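Side-chain contacts in metallo-beta-lactamase (Simiduia agarivorans, PDB 6MFI), which probably hydrolyses beta-lactam antibiotics, as a subclass B3 metallo-beta-lactamase with two zinc ions bound in its active site: residues P49-V52 / T56-V59; A66-G71 / H75-S80; L236-L241 / G281-L286. One frame throughout, in Å; residues are numbered along the deposited sequence.

Interactions 1 and 2 are consecutive beta hairpins of one mixed sheet, with centres about 9 Å apart. Strand 56-58 of the first pairs with strand 67-71 of the second: Tyr57 N lies 2.7 Å from Leu68 O, and just beyond the strand ends Val59 N lies 2.8 Å from Ala66 O. Interaction 3 joins two helices on the opposite side of the chain's centre, about 27 Å from interaction 1 and about 25 Å from interaction 2, centre to centre. Each reaches the surroundings of the zinc site. In interaction 2 the side chain of Asp79 is about 8 Å from a zinc ion. Those of Tyr58 and Ile282 are each about 11 Å from one.

Interaction 1: P49-V52 / T56-V59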
ATOM      1  N   PRO A  49       2.960   8.204 -14.101  1.00 15.98           N
ATOM      2  CA  PRO A  49       1.880   7.259 -13.819  1.00 15.78           C
ATOM      3  C   PRO A  49       1.612   6.344 -15.002  1.00 17.34           C
ATOM      4  O   PRO A  49       1.820   6.701 -16.163  1.00 19.27           O
ATOM      5  CB  PRO A  49       0.684   8.183 -13.559  1.00 15.00           C
ATOM      6  CG  PRO A  49       0.936   9.342 -14.470  1.00 15.81           C
ATOM      7  CD  PRO A  49       2.444   9.504 -14.567  1.00 15.90           C
ATOM      8  N   PHE A  50       1.140   5.139 -14.691  1.00 16.68           N
ATOM      9  CA  PHE A  50       0.823   4.178 -15.735  1.00 17.09           C
ATOM     10  C   PHE A  50      -0.381   3.349 -15.317  1.00 16.28           C
ATOM     11  O   PHE A  50      -0.730   3.269 -14.136  1.00 14.97           O
ATOM     12  CB  PHE A  50       2.018   3.269 -16.059  1.00 18.31           C
ATOM     13  CG  PHE A  50       2.505   2.455 -14.893  1.00 18.61           C
ATOM     14  CD1 PHE A  50       2.017   1.178 -14.670  1.00 19.55           C
ATOM     15  CD2 PHE A  50       3.464   2.959 -14.031  1.00 18.76           C
ATOM     16  CE1 PHE A  50       2.466   0.424 -13.603  1.00 19.61           C
ATOM     17  CE2 PHE A  50       3.918   2.209 -12.964  1.00 18.84           C
ATOM     18  CZ  PHE A  50       3.418   0.940 -12.750  1.00 19.22           C
ATOM     19  N   ARG A  51      -1.013   2.732 -16.311  1.00 17.41           N
ATOM     20  CA  ARG A  51      -2.183   1.897 -16.077  1.00 18.56           C
ATOM     21  C   ARG A  51      -1.753   0.488 -15.692  1.00 19.18           C
ATOM     22  O   ARG A  51      -0.953  -0.141 -16.393  1.00 19.48           O
ATOM     23  CB  ARG A  51      -3.064   1.860 -17.326  1.00 20.24           C
ATOM     24  CG  ARG A  51      -3.976   0.649 -17.415  1.00 22.05           C
ATOM     25  CD  ARG A  51      -4.749   0.649 -18.719  1.00 24.11           C
ATOM     26  NE  ARG A  51      -5.656   1.790 -18.814  1.00 25.23           N
ATOM     27  CZ  ARG A  51      -6.982   1.693 -18.800  1.00 27.39           C
ATOM     28  NH1 ARG A  51      -7.559   0.504 -18.701  1.00 28.57           N
ATOM     29  NH2 ARG A  51      -7.729   2.783 -18.889  1.00 27.84           N
ATOM     30  N   VAL A  52      -2.282  -0.005 -14.574  1.00 18.92           N
ATOM     31  CA  VAL A  52      -2.010  -1.378 -14.161  1.00 19.09           C
ATOM     32  C   VAL A  52      -2.907  -2.351 -14.916  1.00 20.41           C
ATOM     33  O   VAL A  52      -2.430  -3.212 -15.665  1.00 21.23           O
ATOM     34  CB  VAL A  52      -2.175  -1.526 -12.636  1.00 18.21           C
ATOM     35  CG1 VAL A  52      -1.961  -2.971 -12.217  1.00 18.26           C
ATOM     36  CG2 VAL A  52      -1.207  -0.603 -11.906  1.00 17.61           C
ATOM     37  N   THR A  56      -7.621   0.470 -12.791  1.00 17.36           N
ATOM     38  CA  THR A  56      -6.598   0.609 -11.761  1.00 15.25           C
ATOM     39  C   THR A  56      -5.335   1.207 -12.365  1.00 14.08           C
ATOM     40  O   THR A  56      -4.868   0.754 -13.415  1.00 13.96           O
ATOM     41  CB  THR A  56      -6.290  -0.746 -11.119  1.00 15.44           C
ATOM     42  OG1 THR A  56      -7.456  -1.225 -10.437  1.00 15.46           O
ATOM     43  CG2 THR A  56      -5.146  -0.623 -10.126  1.00 14.54           C
ATOM     44  N   TYR A  57      -4.783   2.223 -11.699  1.00 13.30           N
ATOM     45  CA  TYR A  57      -3.593   2.916 -12.172  1.00 12.21           C
ATOM     46  C   TYR A  57      -2.574   3.034 -11.049  1.00 11.64           C
ATOM     47  O   TYR A  57      -2.920   3.018  -9.865  1.00 11.20           O
ATOM     48  CB  TYR A  57      -3.923   4.322 -12.697  1.00 12.04           C
ATOM     49  CG  TYR A  57      -4.922   4.353 -13.832  1.00 12.61           C
ATOM     50  CD1 TYR A  57      -6.289   4.318 -13.582  1.00 12.67           C
ATOM     51  CD2 TYR A  57      -4.499   4.428 -15.152  1.00 13.21           C
ATOM     52  CE1 TYR A  57      -7.204   4.350 -14.616  1.00 13.30           C
ATOM     53  CE2 TYR A  57      -5.406   4.460 -16.192  1.00 13.82           C
ATOM     54  CZ  TYR A  57      -6.757   4.421 -15.919  1.00 13.86           C
ATOM     55  OH  TYR A  57      -7.665   4.452 -16.952  1.00 14.56           O
ATOM     56  N   TYR A  58      -1.309   3.160 -11.439  1.00 11.79           N
ATOM     57  CA  TYR A  58      -0.221   3.469 -10.522  1.00 11.48           C
ATOM     58  C   TYR A  58       0.053   4.966 -10.602  1.00 11.71           C
ATOM     59  O   TYR A  58       0.383   5.480 -11.675  1.00 12.05           O
ATOM     60  CB  TYR A  58       1.033   2.666 -10.870  1.00 11.90           C
ATOM     61  CG  TYR A  58       2.206   2.891  -9.939  1.00 11.66           C
ATOM     62  CD1 TYR A  58       3.081   3.956 -10.130  1.00 11.71           C
ATOM     63  CD2 TYR A  58       2.446   2.033  -8.875  1.00 11.51           C
ATOM     64  CE1 TYR A  58       4.154   4.162  -9.283  1.00 11.62           C
ATOM     65  CE2 TYR A  58       3.518   2.230  -8.025  1.00 11.39           C
ATOM     66  CZ  TYR A  58       4.367   3.297  -8.232  1.00 11.45           C
ATOM     67  OH  TYR A  58       5.435   3.495  -7.385  1.00 11.45           O
ATOM     68  N   VAL A  59      -0.088   5.660  -9.475  1.00 11.25           N
ATOM     69  CA  VAL A  59       0.097   7.104  -9.430  1.00 11.08           C
ATOM     70  C   VAL A  59       1.150   7.503  -8.396  1.00 11.08           C
ATOM     71  O   VAL A  59       1.221   8.659  -7.997  1.00 11.34           O
ATOM     72  CB  VAL A  59      -1.238   7.827  -9.168  1.00 10.73           C
ATOM     73  CG1 VAL A  59      -2.182   7.642 -10.344  1.00 11.25           C
ATOM     74  CG2 VAL A  59      -1.875   7.325  -7.881  1.00 10.10           C
TER
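Tyr58 and Phe50 face each other across a tight antiparallel hairpin. The Tyr58 CG is anti to the backbone N (chi1 -178°), which sends the ring out past its strand partner. Phe50 CG stands between its own backbone N and carbonyl carbon, which brings that ring over Tyr58 CB. This CB sits over one face of the Phe50 ring, 3.7 Å from the centroid, as a CH-pi contact. CG is already past the rim, near Phe50 CE2 and CZ. CD1 makes the shortest approach, 3.4 Å from Phe50 CE2. CD2 only grazes Phe50 CZ, and CE1 is already 4.2 Å from Phe50 CE2. The phenol end has left Phe50 behind, and Tyr58 OH bonds to Thr61 O. The planes are nearly parallel (14°) but slid apart, so the rings barely overlap; their centroids are 5.0 Å apart.

The backbone fixes this register. Phe50 and Tyr58 form a hydrogen-bonded pair. Tyr58 N gives a nearly straight bond to Phe50 O (2.8 Å, 165° at the hydrogen), and Phe50 N returns one to Tyr58 O at 3.1 Å. Near the turn, Val52 N bonds to Thr56 O at 2.9 Å. Val52 CG2 reaches on to Tyr58 CB.

Arg51 and Tyr57 form the next, non-hydrogen-bonded pair on the other face of the hairpin. Arg51 CB packs 3.7 Å from Tyr57 CD2. The bent chain then brings the guanidinium, almost perpendicular to the phenol ring, close to the hydroxyl, but the two are not aligned for a hydrogen bond.

Strand 50-53 is an outermost strand of the mixed sheet, and strand 56-58 links it to strand 67-71. Met259 of helix 259-265 touches both Phe50 and Tyr58, and Trp33 of helix 30-36 meets both rings. On the Val59 side the hairpin rests on helix 85-95, through Val89 and Ile93.

Interaction 2: A66-G71 / H75-S80; sequences AILITG and HVLIDS
The first torsions of Thr70 and His75 set their side chains next to each other. In His75 the ring carbon CG stands beside the backbone N (chi1 -42°). In Thr70, chi1 of 64° puts OG1 between the backbone N and the carbonyl carbon, and CG2 anti to the carbonyl carbon. The two side chains then run alongside each other, and CG2 lies over the centre of one imidazole face, 3.8 Å from the centroid, as a CH-pi contact. At the ring edge, Gly71 N gives a weak hydrogen bond to His75 ND1 at 3.4 Å.

Beyond this end the antiparallel hairpin is regular. Ile69 and Val76 exchange two backbone bonds of 2.8 Å (Ile69 N to Val76 O, Val76 N to Ile69 O). Ile67 and Ile78 form the other hydrogen-bonded pair. Ile78 CD1 packs 3.9 Å from Ile69 CD1, while on the other face Leu68 CD1 packs loosely on Leu77 CD1 at 4.3 Å. At the strand exit, Asp79 is held by Ser109 N and Tyr210 OH, close to the zinc ligand His115.

The hairpin lies inside the mixed sheet, between strands 56-58 and 103-107. Ile67, Ile69 and Ile78 face Trp197 of strand 193-199 in the second sheet, as in the alpha-beta/beta-alpha sandwich fold of this superfamily.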
ATOM      1  N   ALA A  66       1.351   4.338  -5.038  1.00  9.71           N
ATOM      2  CA  ALA A  66       0.024   4.872  -4.765  1.00  9.41           C
ATOM      3  C   ALA A  66      -0.910   4.337  -5.837  1.00  9.69           C
ATOM      4  O   ALA A  66      -0.623   4.468  -7.030  1.00 10.74           O
ATOM      5  CB  ALA A  66       0.020   6.405  -4.757  1.00  9.22           C
ATOM      6  N   ILE A  67      -2.013   3.725  -5.416  1.00 10.12           N
ATOM      7  CA  ILE A  67      -2.902   2.999  -6.316  1.00 11.04           C
ATOM      8  C   ILE A  67      -4.193   3.789  -6.472  1.00 10.84           C
ATOM      9  O   ILE A  67      -4.890   4.059  -5.484  1.00 10.86           O
ATOM     10  CB  ILE A  67      -3.182   1.578  -5.803  1.00 12.41           C
ATOM     11  CG1 ILE A  67      -1.868   0.851  -5.513  1.00 12.64           C
ATOM     12  CG2 ILE A  67      -4.016   0.803  -6.810  1.00 13.34           C
ATOM     13  CD1 ILE A  67      -0.927   0.795  -6.697  1.00 13.00           C
ATOM     14  N   LEU A  68      -4.514   4.149  -7.712  1.00 11.19           N
ATOM     15  CA  LEU A  68      -5.742   4.859  -8.047  1.00 11.58           C
ATOM     16  C   LEU A  68      -6.700   3.905  -8.747  1.00 12.24           C
ATOM     17  O   LEU A  68      -6.336   3.275  -9.747  1.00 12.83           O
ATOM     18  CB  LEU A  68      -5.451   6.067  -8.940  1.00 11.30           C
ATOM     19  CG  LEU A  68      -6.651   6.925  -9.351  1.00 10.86           C
ATOM     20  CD1 LEU A  68      -7.156   7.765  -8.183  1.00 10.77           C
ATOM     21  CD2 LEU A  68      -6.296   7.806 -10.538  1.00 10.75           C
ATOM     22  N   ILE A  69      -7.917   3.802  -8.222  1.00 12.29           N
ATOM     23  CA  ILE A  69      -8.955   2.941  -8.778  1.00 13.34           C
ATOM     24  C   ILE A  69     -10.156   3.816  -9.104  1.00 13.36           C
ATOM     25  O   ILE A  69     -10.772   4.394  -8.200  1.00 12.57           O
ATOM     26  CB  ILE A  69      -9.339   1.812  -7.809  1.00 13.24           C
ATOM     27  CG1 ILE A  69      -8.106   0.974  -7.465  1.00 12.81           C
ATOM     28  CG2 ILE A  69     -10.426   0.938  -8.416  1.00 13.85           C
ATOM     29  CD1 ILE A  69      -8.142   0.380  -6.081  1.00 12.68           C
ATOM     30  N   THR A  70     -10.488   3.910 -10.389  1.00 13.88           N
ATOM     31  CA  THR A  70     -11.507   4.830 -10.873  1.00 14.26           C
ATOM     32  C   THR A  70     -12.841   4.118 -11.057  1.00 14.84           C
ATOM     33  O   THR A  70     -12.886   2.956 -11.469  1.00 14.27           O
ATOM     34  CB  THR A  70     -11.076   5.465 -12.197  1.00 14.72           C
ATOM     35  OG1 THR A  70     -10.976   4.449 -13.205  1.00 15.44           O
ATOM     36  CG2 THR A  70      -9.728   6.148 -12.041  1.00 14.25           C
ATOM     37  N   GLY A  71     -13.930   4.832 -10.759  1.00 15.34           N
ATOM     38  CA  GLY A  71     -15.269   4.303 -10.918  1.00 17.40           C
ATOM     39  C   GLY A  71     -16.211   5.367 -11.447  1.00 19.19           C
ATOM     40  O   GLY A  71     -15.815   6.510 -11.683  1.00 19.18           O
ATOM     41  N   HIS A  75     -13.449   7.984  -7.332  1.00 13.80           N
ATOM     42  CA  HIS A  75     -12.289   7.108  -7.315  1.00 13.41           C
ATOM     43  C   HIS A  75     -11.863   6.814  -5.883  1.00 13.50           C
ATOM     44  O   HIS A  75     -12.187   7.550  -4.947  1.00 13.08           O
ATOM     45  CB  HIS A  75     -11.111   7.724  -8.084  1.00 12.79           C
ATOM     46  CG  HIS A  75     -11.502   8.379  -9.371  1.00 13.20           C
ATOM     47  ND1 HIS A  75     -12.524   7.908 -10.167  1.00 13.85           N
ATOM     48  CD2 HIS A  75     -11.009   9.471 -10.001  1.00 13.00           C
ATOM     49  CE1 HIS A  75     -12.642   8.681 -11.233  1.00 14.15           C
ATOM     50  NE2 HIS A  75     -11.734   9.637 -11.155  1.00 13.74           N
ATOM     51  N   VAL A  76     -11.127   5.717  -5.730  1.00 13.68           N
ATOM     52  CA  VAL A  76     -10.495   5.343  -4.471  1.00 10.81           C
ATOM     53  C   VAL A  76      -8.988   5.425  -4.661  1.00 10.47           C
ATOM     54  O   VAL A  76      -8.455   4.974  -5.681  1.00 10.42           O
ATOM     55  CB  VAL A  76     -10.918   3.931  -4.016  1.00 11.28           C
ATOM     56  CG1 VAL A  76     -10.246   3.572  -2.701  1.00 13.34           C
ATOM     57  CG2 VAL A  76     -12.430   3.845  -3.888  1.00 14.39           C
ATOM     58  N   LEU A  77      -8.304   6.013  -3.683  1.00  9.85           N
ATOM     59  CA  LEU A  77      -6.858   6.193  -3.739  1.00  9.78           C
ATOM     60  C   LEU A  77      -6.242   5.580  -2.493  1.00  9.64           C
ATOM     61  O   LEU A  77      -6.595   5.962  -1.372  1.00 10.48           O
ATOM     62  CB  LEU A  77      -6.490   7.675  -3.853  1.00  9.22           C
ATOM     63  CG  LEU A  77      -4.998   8.011  -3.836  1.00  8.96           C
ATOM     64  CD1 LEU A  77      -4.304   7.416  -5.049  1.00  9.38           C
ATOM     65  CD2 LEU A  77      -4.795   9.516  -3.783  1.00  8.86           C
ATOM     66  N   ILE A  78      -5.329   4.632  -2.685  1.00  9.34           N
ATOM     67  CA  ILE A  78      -4.642   3.965  -1.587  1.00  9.26           C
ATOM     68  C   ILE A  78      -3.250   4.561  -1.450  1.00  8.97           C
ATOM     69  O   ILE A  78      -2.518   4.681  -2.442  1.00  9.01           O
ATOM     70  CB  ILE A  78      -4.571   2.445  -1.807  1.00  9.63           C
ATOM     71  CG1 ILE A  78      -5.903   1.916  -2.339  1.00 10.09           C
ATOM     72  CG2 ILE A  78      -4.193   1.738  -0.513  1.00  9.66           C
ATOM     73  CD1 ILE A  78      -5.814   0.524  -2.923  1.00 18.97           C
ATOM     74  N   ASP A  79      -2.894   4.944  -0.221  1.00  8.79           N
ATOM     75  CA  ASP A  79      -1.582   5.479   0.134  1.00  8.84           C
ATOM     76  C   ASP A  79      -1.340   6.855  -0.477  1.00  9.58           C
ATOM     77  O   ASP A  79      -1.934   7.213  -1.500  1.00  8.90           O
ATOM     78  CB  ASP A  79      -0.468   4.511  -0.275  1.00  8.82           C
ATOM     79  CG  ASP A  79      -0.315   3.356   0.694  1.00  8.96           C
ATOM     80  OD1 ASP A  79      -0.905   3.420   1.793  1.00  9.61           O
ATOM     81  OD2 ASP A  79       0.396   2.386   0.359  1.00  9.38           O
ATOM     82  N   SER A  80      -0.459   7.630   0.155  1.00  8.51           N
ATOM     83  CA  SER A  80      -0.157   8.989  -0.266  1.00  8.54           C
ATOM     84  C   SER A  80       1.324   9.250  -0.485  1.00  9.89           C
ATOM     85  O   SER A  80       1.667  10.283  -1.071  1.00  8.90           O
ATOM     86  CB  SER A  80      -0.674   9.994   0.776  1.00  9.78           C
ATOM     87  OG  SER A  80       0.075   9.898   1.977  1.00  9.77           O
TER

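Interaction 3: L236-L241 / G281-L286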
ATOM      1  N   LEU A 236      -1.283 -14.858  11.509  1.00 35.61           N
ATOM      2  CA  LEU A 236      -2.663 -15.005  11.056  1.00 36.18           C
ATOM      3  C   LEU A 236      -2.911 -14.235   9.765  1.00 34.94           C
ATOM      4  O   LEU A 236      -3.623 -14.718   8.875  1.00 35.74           O
ATOM      5  CB  LEU A 236      -3.622 -14.545  12.153  1.00 36.74           C
ATOM      6  CG  LEU A 236      -4.968 -15.266  12.236  1.00 38.38           C
ATOM      7  CD1 LEU A 236      -4.761 -16.754  12.462  1.00 39.94           C
ATOM      8  CD2 LEU A 236      -5.828 -14.669  13.338  1.00 39.36           C
ATOM      9  N   GLY A 237      -2.337 -13.037   9.645  1.00 32.48           N
ATOM     10  CA  GLY A 237      -2.504 -12.271   8.421  1.00 29.68           C
ATOM     11  C   GLY A 237      -1.684 -12.822   7.271  1.00 28.77           C
ATOM     12  O   GLY A 237      -2.110 -12.777   6.114  1.00 23.13           O
ATOM     13  N   LEU A 238      -0.493 -13.346   7.571  1.00 29.47           N
ATOM     14  CA  LEU A 238       0.341 -13.945   6.534  1.00 28.92           C
ATOM     15  C   LEU A 238      -0.321 -15.183   5.944  1.00 29.76           C
ATOM     16  O   LEU A 238      -0.362 -15.358   4.722  1.00 29.57           O
ATOM     17  CB  LEU A 238       1.718 -14.288   7.105  1.00 28.87           C
ATOM     18  CG  LEU A 238       2.748 -13.162   7.068  1.00 27.78           C
ATOM     19  CD1 LEU A 238       4.031 -13.579   7.769  1.00 28.58           C
ATOM     20  CD2 LEU A 238       3.026 -12.773   5.632  1.00 26.86           C
ATOM     21  N   ALA A 239      -0.849 -16.057   6.805  1.00 30.56           N
ATOM     22  CA  ALA A 239      -1.567 -17.230   6.316  1.00 31.41           C
ATOM     23  C   ALA A 239      -2.837 -16.835   5.576  1.00 31.20           C
ATOM     24  O   ALA A 239      -3.298 -17.571   4.694  1.00 32.00           O
ATOM     25  CB  ALA A 239      -1.893 -18.171   7.475  1.00 32.86           C
ATOM     26  N   THR A 240      -3.415 -15.682   5.914  1.00 30.25           N
ATOM     27  CA  THR A 240      -4.593 -15.201   5.203  1.00 30.36           C
ATOM     28  C   THR A 240      -4.224 -14.631   3.838  1.00 28.64           C
ATOM     29  O   THR A 240      -4.923 -14.882   2.851  1.00 28.43           O
ATOM     30  CB  THR A 240      -5.323 -14.149   6.039  1.00 30.61           C
ATOM     31  OG1 THR A 240      -5.560 -14.661   7.356  1.00 32.31           O
ATOM     32  CG2 THR A 240      -6.652 -13.784   5.396  1.00 30.98           C
ATOM     33  N   LEU A 241      -3.127 -13.872   3.765  1.00 27.39           N
ATOM     34  CA  LEU A 241      -2.721 -13.272   2.497  1.00 26.11           C
ATOM     35  C   LEU A 241      -2.326 -14.335   1.478  1.00 27.22           C
ATOM     36  O   LEU A 241      -2.605 -14.190   0.282  1.00 26.81           O
ATOM     37  CB  LEU A 241      -1.566 -12.297   2.724  1.00 24.86           C
ATOM     38  CG  LEU A 241      -0.879 -11.775   1.459  1.00 23.69           C
ATOM     39  CD1 LEU A 241      -1.796 -10.828   0.697  1.00 23.07           C
ATOM     40  CD2 LEU A 241       0.444 -11.105   1.788  1.00 22.90           C
ATOM     41  N   GLY A 281       7.626 -15.766   1.182  1.00 25.80           N
ATOM     42  CA  GLY A 281       8.886 -15.054   1.310  1.00 25.81           C
ATOM     43  C   GLY A 281       8.951 -14.216   2.572  1.00 25.79           C
ATOM     44  O   GLY A 281      10.015 -14.080   3.184  1.00 26.35           O
ATOM     45  N   ILE A 282       7.818 -13.641   2.980  1.00 25.48           N
ATOM     46  CA  ILE A 282       7.775 -12.891   4.230  1.00 25.71           C
ATOM     47  C   ILE A 282       7.945 -13.830   5.418  1.00 26.68           C
ATOM     48  O   ILE A 282       8.660 -13.515   6.378  1.00 27.10           O
ATOM     49  CB  ILE A 282       6.467 -12.086   4.328  1.00 25.96           C
ATOM     50  CG1 ILE A 282       6.364 -11.083   3.176  1.00 25.04           C
ATOM     51  CG2 ILE A 282       6.381 -11.375   5.667  1.00 26.70           C
ATOM     52  CD1 ILE A 282       7.400  -9.983   3.228  1.00 24.83           C
ATOM     53  N   SER A 283       7.294 -14.995   5.374  1.00 27.34           N
ATOM     54  CA  SER A 283       7.461 -15.978   6.439  1.00 28.90           C
ATOM     55  C   SER A 283       8.896 -16.476   6.516  1.00 30.23           C
ATOM     56  O   SER A 283       9.385 -16.799   7.605  1.00 31.99           O
ATOM     57  CB  SER A 283       6.502 -17.149   6.230  1.00 28.84           C
ATOM     58  OG  SER A 283       5.153 -16.719   6.277  1.00 28.50           O
ATOM     59  N   ALA A 284       9.585 -16.551   5.376  1.00 29.56           N
ATOM     60  CA  ALA A 284      10.999 -16.904   5.398  1.00 29.39           C
ATOM     61  C   ALA A 284      11.825 -15.802   6.046  1.00 29.50           C
ATOM     62  O   ALA A 284      12.686 -16.081   6.888  1.00 30.58           O
ATOM     63  CB  ALA A 284      11.495 -17.190   3.980  1.00 28.52           C
ATOM     64  N   ARG A 285      11.571 -14.544   5.678  1.00 28.47           N
ATOM     65  CA  ARG A 285      12.275 -13.430   6.310  1.00 28.49           C
ATOM     66  C   ARG A 285      11.945 -13.339   7.794  1.00 29.08           C
ATOM     67  O   ARG A 285      12.811 -12.999   8.608  1.00 29.75           O
ATOM     68  CB  ARG A 285      11.929 -12.119   5.604  1.00 27.37           C
ATOM     69  CG  ARG A 285      12.504 -11.988   4.206  1.00 27.09           C
ATOM     70  CD  ARG A 285      12.096 -10.667   3.576  1.00 26.86           C
ATOM     71  NE  ARG A 285      12.496  -9.524   4.392  1.00 27.95           N
ATOM     72  CZ  ARG A 285      12.071  -8.281   4.197  1.00 28.27           C
ATOM     73  NH1 ARG A 285      11.223  -8.014   3.213  1.00 27.43           N
ATOM     74  NH2 ARG A 285      12.490  -7.303   4.989  1.00 29.23           N
ATOM     75  N   LEU A 286      10.697 -13.638   8.164  1.00 28.98           N
ATOM     76  CA  LEU A 286      10.315 -13.603   9.571  1.00 29.90           C
ATOM     77  C   LEU A 286      11.008 -14.708  10.357  1.00 31.44           C
ATOM     78  O   LEU A 286      11.432 -14.492  11.499  1.00 32.22           O
ATOM     79  CB  LEU A 286       8.795 -13.715   9.700  1.00 29.80           C
ATOM     80  CG  LEU A 286       8.216 -13.938  11.098  1.00 31.38           C
ATOM     81  CD1 LEU A 286       8.601 -12.802  12.033  1.00 32.27           C
ATOM     82  CD2 LEU A 286       6.704 -14.087  11.027  1.00 31.43           C
TER
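Leu286 N bonds to Ile282 O at 2.7 Å, one turn of helix 274-291, and the side chains of both residues touch Leu238 of the facing helix. The contact is a roughly antiparallel helix pair, joining helix 228-242 to helix 274-291. The two segments run at 153°, and their axes come no closer than 10.7 Å. At that spacing the link is made by side-chain ends, and Leu238 does nearly all of the bridging.

Leu238 CG lies beside the backbone N (chi1 -87°), and both methyls reach toward helix 274-291. CD2 meets CB and CG2 of Ile282. CD1 also touches that CG2, and goes on to Ser283 OG at 3.7 Å and Leu286 CD2 at 4.2 Å. Ser283 OG has its hydrogen-bonding partner one turn back, at Ala279 O. Leu238 and Ile282 cross at about a right angle. The CG2 branch of Ile282 does the touching, while the end of its longer branch leads away.

Leu214, from a loop, packs on both Leu238 and Ile282. Tyr234 adds contacts to Ile282 and Leu286. Just beyond helix 228-242, the Cys246-Cys275 disulfide ties the chain to the start of helix 274-291. The contact is largely apolar. The side chain of Ile282 is about 8 Å from that of His188, a zinc ligand. The closest approach between the two segments is Leu238 CD2 to Ile282 CG2, at 3.6 Å.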